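PDB 5B1R: B-cell differentiation antigen CD72 from Mus musculus, which acts as a co-receptor of the B-cell receptor with positive and negative roles, recognising the Sm/RNP self-antigen and inhibiting receptor signalling when coligated with it. Local coordinates for residues 30-33 with 34-37; 101-104 with 105-109. The protein carries 2 engineered substitutions. All blocks are in the same frame, centred on the assembly; numbering follows the deposited sequence.

Contact 1 of 2, residues 30-33 with 34-37; sequences QKYC and TSLS
Y32 and C33 meet S35 and L36 in a local contact at the C-terminal end of helix 26-35, on the surface of the C-type lectin-like domain. T34 N and S35 N still make helical bonds, to Q30 O and K31 O. The next step is different. L36 N makes its main bond to C33 O, at 2.9 Å. This bond reaches back three residues instead of four, so the last turn is tighter. L36 N has only a weak bond to Y32 O. S37 has positive phi and is the C-prime residue of a Schellman motif. S37 N bonds to T34 O at 2.9 Å, and S38 N pairs with C33 O.

Y32 O is also used by a side chain. S35 OG donates to it at 2.7 Å, in the carbonyl plane and on a lone pair. The S35 hydroxyl sits between its own backbone N and carbonyl carbon (chi1 83°), which folds it back onto the preceding turn.

The apolar part is a tyrosine-leucine packing. The side chain of Y32, its CG trans to the backbone N (chi1 -177°), points outward and leans towards the C-terminal end of the helix, which brings its CE2 side to L36. L36 CG lies 4.1 Å above one ring face, displaced to the rim. L36 CD1 touches Y32 CE2 at 3.7 Å, and L36 CD2 is 4.0 Å from Y32 OH. The two side chains therefore slant across each other.

Y32 and L36 both pack on Y18 of strand 15-21, where Y32 also touches S20. R24 makes a cation-pi contact with Y32. C33 and Q30 touch L40 of strand 39-40, and C33 SG forms a disulfide with C113, tying the helix to strand 109-119.

Contact 2 of 2, residues 101-104 with 105-109; sequences TFSE and CAELH. Unlike the reference sequence in segment 101-104: F102 (reference Ile), E104 (reference Lys).
S103 and E104 meet E107 round a type I beta turn, E104 to E107, where strand 97-104 of the C-type lectin-like domain ends. E107 N closes the turn on E104 O at 3.1 Å.

Two side-chain donors, S103 OG and H109 NE2, grip one carboxylate oxygen, E107 OE1. S103 OG gives its proton to E107 OE1 at 2.9 Å, approaching from above the carboxylate plane. E107 CG lies beside its own backbone N (chi1 -66°), and the chain is extended beyond it; together these carry the carboxylate back to the strand. The S103 hydroxyl also bonds to K90 NZ.

Charge and covalent links tie the turn to its surroundings. E104, which differs from the reference sequence, forms a salt bridge with R86 through OE2. C105 SG is joined to C88 SG, the disulfide partner on strand 87-94.

One water bridges the two glutamates. It accepts from E104 N at 2.8 Å and donates to E104 OE1, and its bond to E107 OE2 is 2.6 Å long. The H109 ring meets W70 edge-to-face. H109 NE2 donates to the anti lone pair of E107 OE1 in a nearly straight bond of 2.8 Å, with OE1 close to the imidazole plane.

In the fold
Both contacts lie within one C-type lectin-like domain, in series along the chain. Contact 1 ends helix 26-35, and contact 2 follows strand 97-104 into strand 109-119. Their centres are 18 Å apart and their nearest atoms about 9 Å, so they do not touch. Strand 109-119 relates them: contact 2 runs into its start at H109, and the C33-C113 disulfide ties the helix of contact 1 to it. Strand 23-24 and the first turn of helix 26-35 lie between them: R24 packs on Y32 and bonds by backbone to H109, and L26 bonds by backbone to C105. The C88-C105 disulfide joins strand 87-94 of the three-stranded sheet to the loop after strand 97-104.

Contact 1 of 2, residues 30-33 with 34-37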
ATOM      1  N   GLN A  30       5.603  -5.034   6.881  1.00 12.46           N
ATOM      2  CA  GLN A  30       6.559  -5.496   5.875  1.00 13.11           C
ATOM      3  C   GLN A  30       6.849  -6.988   6.016  1.00 13.32           C
ATOM      4  O   GLN A  30       6.815  -7.734   5.035  1.00 15.01           O
ATOM      5  CB  GLN A  30       7.855  -4.693   5.946  1.00 16.25           C
ATOM      6  CG  GLN A  30       8.826  -5.042   4.835  1.00 22.74           C
ATOM      7  CD  GLN A  30      10.029  -4.129   4.813  1.00 32.89           C
ATOM      8  OE1 GLN A  30      10.454  -3.620   5.850  1.00 38.66           O
ATOM      9  NE2 GLN A  30      10.584  -3.914   3.628  1.00 37.93           N
ATOM     10  N   LYS A  31       7.072  -7.431   7.247  1.00 13.73           N
ATOM     11  CA  LYS A  31       7.345  -8.840   7.488  1.00 15.51           C
ATOM     12  C   LYS A  31       6.144  -9.694   7.102  1.00 14.64           C
ATOM     13  O   LYS A  31       6.297 -10.784   6.538  1.00 15.69           O
ATOM     14  CB  LYS A  31       7.715  -9.050   8.948  1.00 17.33           C
ATOM     15  CG  LYS A  31       9.127  -8.591   9.267  1.00 22.27           C
ATOM     16  CD  LYS A  31       9.383  -8.441  10.772  1.00 27.97           C
ATOM     17  CE  LYS A  31       9.532  -9.780  11.480  1.00 34.74           C
ATOM     18  NZ  LYS A  31       8.240 -10.489  11.704  1.00 40.48           N
ATOM     19  N   TYR A  32       4.948  -9.203   7.390  1.00 13.60           N
ATOM     20  CA  TYR A  32       3.759  -9.953   7.040  1.00 13.98           C
ATOM     21  C   TYR A  32       3.636 -10.066   5.513  1.00 13.46           C
ATOM     22  O   TYR A  32       3.399 -11.152   4.976  1.00 13.58           O
ATOM     23  CB  TYR A  32       2.503  -9.347   7.663  1.00 15.35           C
ATOM     24  CG  TYR A  32       1.318 -10.185   7.332  1.00 14.95           C
ATOM     25  CD1 TYR A  32       1.177 -11.457   7.866  1.00 18.13           C
ATOM     26  CD2 TYR A  32       0.374  -9.734   6.429  1.00 15.59           C
ATOM     27  CE1 TYR A  32       0.109 -12.245   7.520  1.00 21.44           C
ATOM     28  CE2 TYR A  32      -0.694 -10.514   6.086  1.00 17.51           C
ATOM     29  CZ  TYR A  32      -0.821 -11.772   6.636  1.00 20.14           C
ATOM     30  OH  TYR A  32      -1.881 -12.572   6.290  1.00 26.62           O
ATOM     31  N   CYS A  33       3.819  -8.960   4.795  1.00 12.16           N
ATOM     32  CA  CYS A  33       3.760  -9.070   3.330  1.00 11.85           C
ATOM     33  C   CYS A  33       4.817 -10.054   2.817  1.00 12.81           C
ATOM     34  O   CYS A  33       4.547 -10.864   1.938  1.00 12.93           O
ATOM     35  CB  CYS A  33       3.928  -7.714   2.648  1.00 11.52           C
ATOM     36  SG  CYS A  33       2.642  -6.491   3.012  1.00 11.47           S
ATOM     37  N   THR A  34       6.016 -10.002   3.385  1.00 13.82           N
ATOM     38  CA  THR A  34       7.071 -10.921   2.980  1.00 16.10           C
ATOM     39  C   THR A  34       6.656 -12.375   3.210  1.00 16.14           C
ATOM     40  O   THR A  34       6.971 -13.242   2.397  1.00 18.36           O
ATOM     41  CB  THR A  34       8.377 -10.608   3.737  1.00 18.08           C
ATOM     42  OG1 THR A  34       8.809  -9.299   3.365  1.00 20.18           O
ATOM     43  CG2 THR A  34       9.473 -11.625   3.412  1.00 21.01           C
ATOM     44  N   SER A  35       5.929 -12.638   4.298  1.00 16.57           N
ATOM     45  CA  SER A  35       5.449 -13.994   4.587  1.00 18.08           C
ATOM     46  C   SER A  35       4.444 -14.483   3.540  1.00 19.02           C
ATOM     47  O   SER A  35       4.221 -15.692   3.404  1.00 21.40           O
ATOM     48  CB  SER A  35       4.856 -14.081   6.002  1.00 20.14           C
ATOM     49  OG  SER A  35       3.511 -13.638   6.031  1.00 20.27           O
ATOM     50  N   LEU A  36       3.849 -13.547   2.800  1.00 16.26           N
ATOM     51  CA  LEU A  36       2.956 -13.866   1.683  1.00 15.78           C
ATOM     52  C   LEU A  36       3.692 -13.858   0.344  1.00 14.51           C
ATOM     53  O   LEU A  36       3.053 -13.819  -0.712  1.00 16.18           O
ATOM     54  CB  LEU A  36       1.800 -12.863   1.618  1.00 15.50           C
ATOM     55  CG  LEU A  36       0.947 -12.698   2.873  1.00 17.27           C
ATOM     56  CD1 LEU A  36      -0.168 -11.670   2.641  1.00 18.16           C
ATOM     57  CD2 LEU A  36       0.386 -14.046   3.327  1.00 22.54           C
ATOM     58  N   SER A  37       5.024 -13.878   0.385  1.00 15.74           N
ATOM     59  CA  SER A  37       5.847 -13.759  -0.822  1.00 16.23           C
ATOM     60  C   SER A  37       5.449 -12.508  -1.605  1.00 14.57           C
ATOM     61  O   SER A  37       5.412 -12.505  -2.830  1.00 16.90           O
ATOM     62  CB  SER A  37       5.756 -15.018  -1.686  1.00 20.12           C
ATOM     63  OG  SER A  37       6.105 -16.145  -0.910  1.00 24.44           O
TER

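Contact 2 of 2, residues 101-104 with 105-109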
ATOM      1  N   THR A 101       1.141  10.239   3.625  1.00 11.28           N
ATOM      2  CA  THR A 101       1.433  10.938   4.857  1.00 11.84           C
ATOM      3  C   THR A 101       2.545  10.204   5.600  1.00 11.73           C
ATOM      4  O   THR A 101       2.808   9.022   5.379  1.00 14.74           O
ATOM      5  CB  THR A 101       0.208  11.038   5.750  1.00 13.56           C
ATOM      6  OG1 THR A 101      -0.138   9.743   6.221  1.00 14.53           O
ATOM      7  CG2 THR A 101      -0.973  11.622   4.997  1.00 16.26           C
ATOM      8  N   PHE A 102       3.218  10.919   6.479  1.00 13.10           N
ATOM      9  CA  PHE A 102       4.324  10.352   7.236  1.00 14.05           C
ATOM     10  C   PHE A 102       3.942  10.104   8.685  1.00 13.99           C
ATOM     11  O   PHE A 102       3.223  10.902   9.277  1.00 17.40           O
ATOM     12  CB  PHE A 102       5.519  11.295   7.158  1.00 15.04           C
ATOM     13  CG  PHE A 102       5.933  11.607   5.744  1.00 14.35           C
ATOM     14  CD1 PHE A 102       6.301  10.588   4.878  1.00 14.43           C
ATOM     15  CD2 PHE A 102       5.978  12.924   5.288  1.00 16.01           C
ATOM     16  CE1 PHE A 102       6.693  10.867   3.583  1.00 16.97           C
ATOM     17  CE2 PHE A 102       6.379  13.220   3.992  1.00 16.84           C
ATOM     18  CZ  PHE A 102       6.735  12.185   3.137  1.00 17.94           C
ATOM     19  N   SER A 103       4.441   9.003   9.247  1.00 14.22           N
ATOM     20  CA  SER A 103       4.207   8.646  10.646  1.00 14.96           C
ATOM     21  C   SER A 103       5.431   7.944  11.177  1.00 13.78           C
ATOM     22  O   SER A 103       6.153   7.303  10.428  1.00 13.99           O
ATOM     23  CB  SER A 103       3.023   7.675  10.812  1.00 17.84           C
ATOM     24  OG  SER A 103       1.788   8.352  10.753  1.00 19.34           O
ATOM     25  N   GLU A 104       5.646   8.009  12.485  1.00 14.34           N
ATOM     26  CA  GLU A 104       6.642   7.125  13.064  1.00 15.06           C
ATOM     27  C   GLU A 104       6.293   5.688  12.742  1.00 13.78           C
ATOM     28  O   GLU A 104       5.125   5.269  12.800  1.00 13.96           O
ATOM     29  CB  GLU A 104       6.714   7.294  14.561  1.00 17.25           C
ATOM     30  CG  GLU A 104       7.301   8.631  14.944  1.00 17.52           C
ATOM     31  CD  GLU A 104       7.231   8.854  16.412  1.00 19.26           C
ATOM     32  OE1 GLU A 104       6.100   8.793  16.937  1.00 23.80           O
ATOM     33  OE2 GLU A 104       8.292   9.086  17.036  1.00 20.61           O
ATOM     34  N   CYS A 105       7.323   4.941  12.382  1.00 15.68           N
ATOM     35  CA  CYS A 105       7.167   3.593  11.891  1.00 14.58           C
ATOM     36  C   CYS A 105       6.517   2.635  12.902  1.00 13.93           C
ATOM     37  O   CYS A 105       5.927   1.639  12.504  1.00 14.30           O
ATOM     38  CB  CYS A 105       8.518   3.058  11.407  1.00 14.53           C
ATOM     39  SG  CYS A 105       9.308   4.094  10.120  1.00 14.44           S
ATOM     40  N   ALA A 106       6.603   2.943  14.192  1.00 15.54           N
ATOM     41  CA  ALA A 106       6.046   2.073  15.226  1.00 15.56           C
ATOM     42  C   ALA A 106       4.524   2.150  15.331  1.00 15.06           C
ATOM     43  O   ALA A 106       3.914   1.302  15.988  1.00 17.25           O
ATOM     44  CB  ALA A 106       6.684   2.384  16.587  1.00 17.85           C
ATOM     45  N   GLU A 107       3.896   3.137  14.697  1.00 14.32           N
ATOM     46  CA  GLU A 107       2.439   3.273  14.807  1.00 13.83           C
ATOM     47  C   GLU A 107       1.712   2.057  14.245  1.00 12.93           C
ATOM     48  O   GLU A 107       2.156   1.457  13.272  1.00 13.02           O
ATOM     49  CB  GLU A 107       1.908   4.503  14.063  1.00 15.01           C
ATOM     50  CG  GLU A 107       2.321   5.855  14.586  1.00 17.88           C
ATOM     51  CD  GLU A 107       1.528   6.998  13.942  1.00 22.97           C
ATOM     52  OE1 GLU A 107       0.723   6.761  12.997  1.00 24.25           O
ATOM     53  OE2 GLU A 107       1.708   8.144  14.385  1.00 26.94           O
ATOM     54  N   LEU A 108       0.576   1.730  14.846  1.00 13.09           N
ATOM     55  CA  LEU A 108      -0.214   0.565  14.436  1.00 13.03           C
ATOM     56  C   LEU A 108      -1.286   0.934  13.409  1.00 12.82           C
ATOM     57  O   LEU A 108      -2.163   1.747  13.692  1.00 15.22           O
ATOM     58  CB  LEU A 108      -0.870  -0.063  15.670  1.00 13.54           C
ATOM     59  CG  LEU A 108       0.085  -0.461  16.797  1.00 13.78           C
ATOM     60  CD1 LEU A 108      -0.694  -1.000  17.995  1.00 16.20           C
ATOM     61  CD2 LEU A 108       1.072  -1.486  16.275  1.00 16.12           C
ATOM     62  N   HIS A 109      -1.219   0.318  12.231  1.00 11.42           N
ATOM     63  CA  HIS A 109      -2.160   0.572  11.146  1.00 10.71           C
ATOM     64  C   HIS A 109      -2.362  -0.707  10.369  1.00 10.68           C
ATOM     65  O   HIS A 109      -1.498  -1.590  10.362  1.00 11.30           O
ATOM     66  CB  HIS A 109      -1.614   1.637  10.192  1.00 11.23           C
ATOM     67  CG  HIS A 109      -1.489   2.982  10.824  1.00 11.42           C
ATOM     68  ND1 HIS A 109      -2.584   3.762  11.134  1.00 13.61           N
ATOM     69  CD2 HIS A 109      -0.398   3.675  11.223  1.00 12.99           C
ATOM     70  CE1 HIS A 109      -2.168   4.880  11.705  1.00 13.89           C
ATOM     71  NE2 HIS A 109      -0.846   4.856  11.765  1.00 13.54           N
TER
HETATM   72  O   HOH W   1       4.150   9.153  14.520  1.00 31.59           O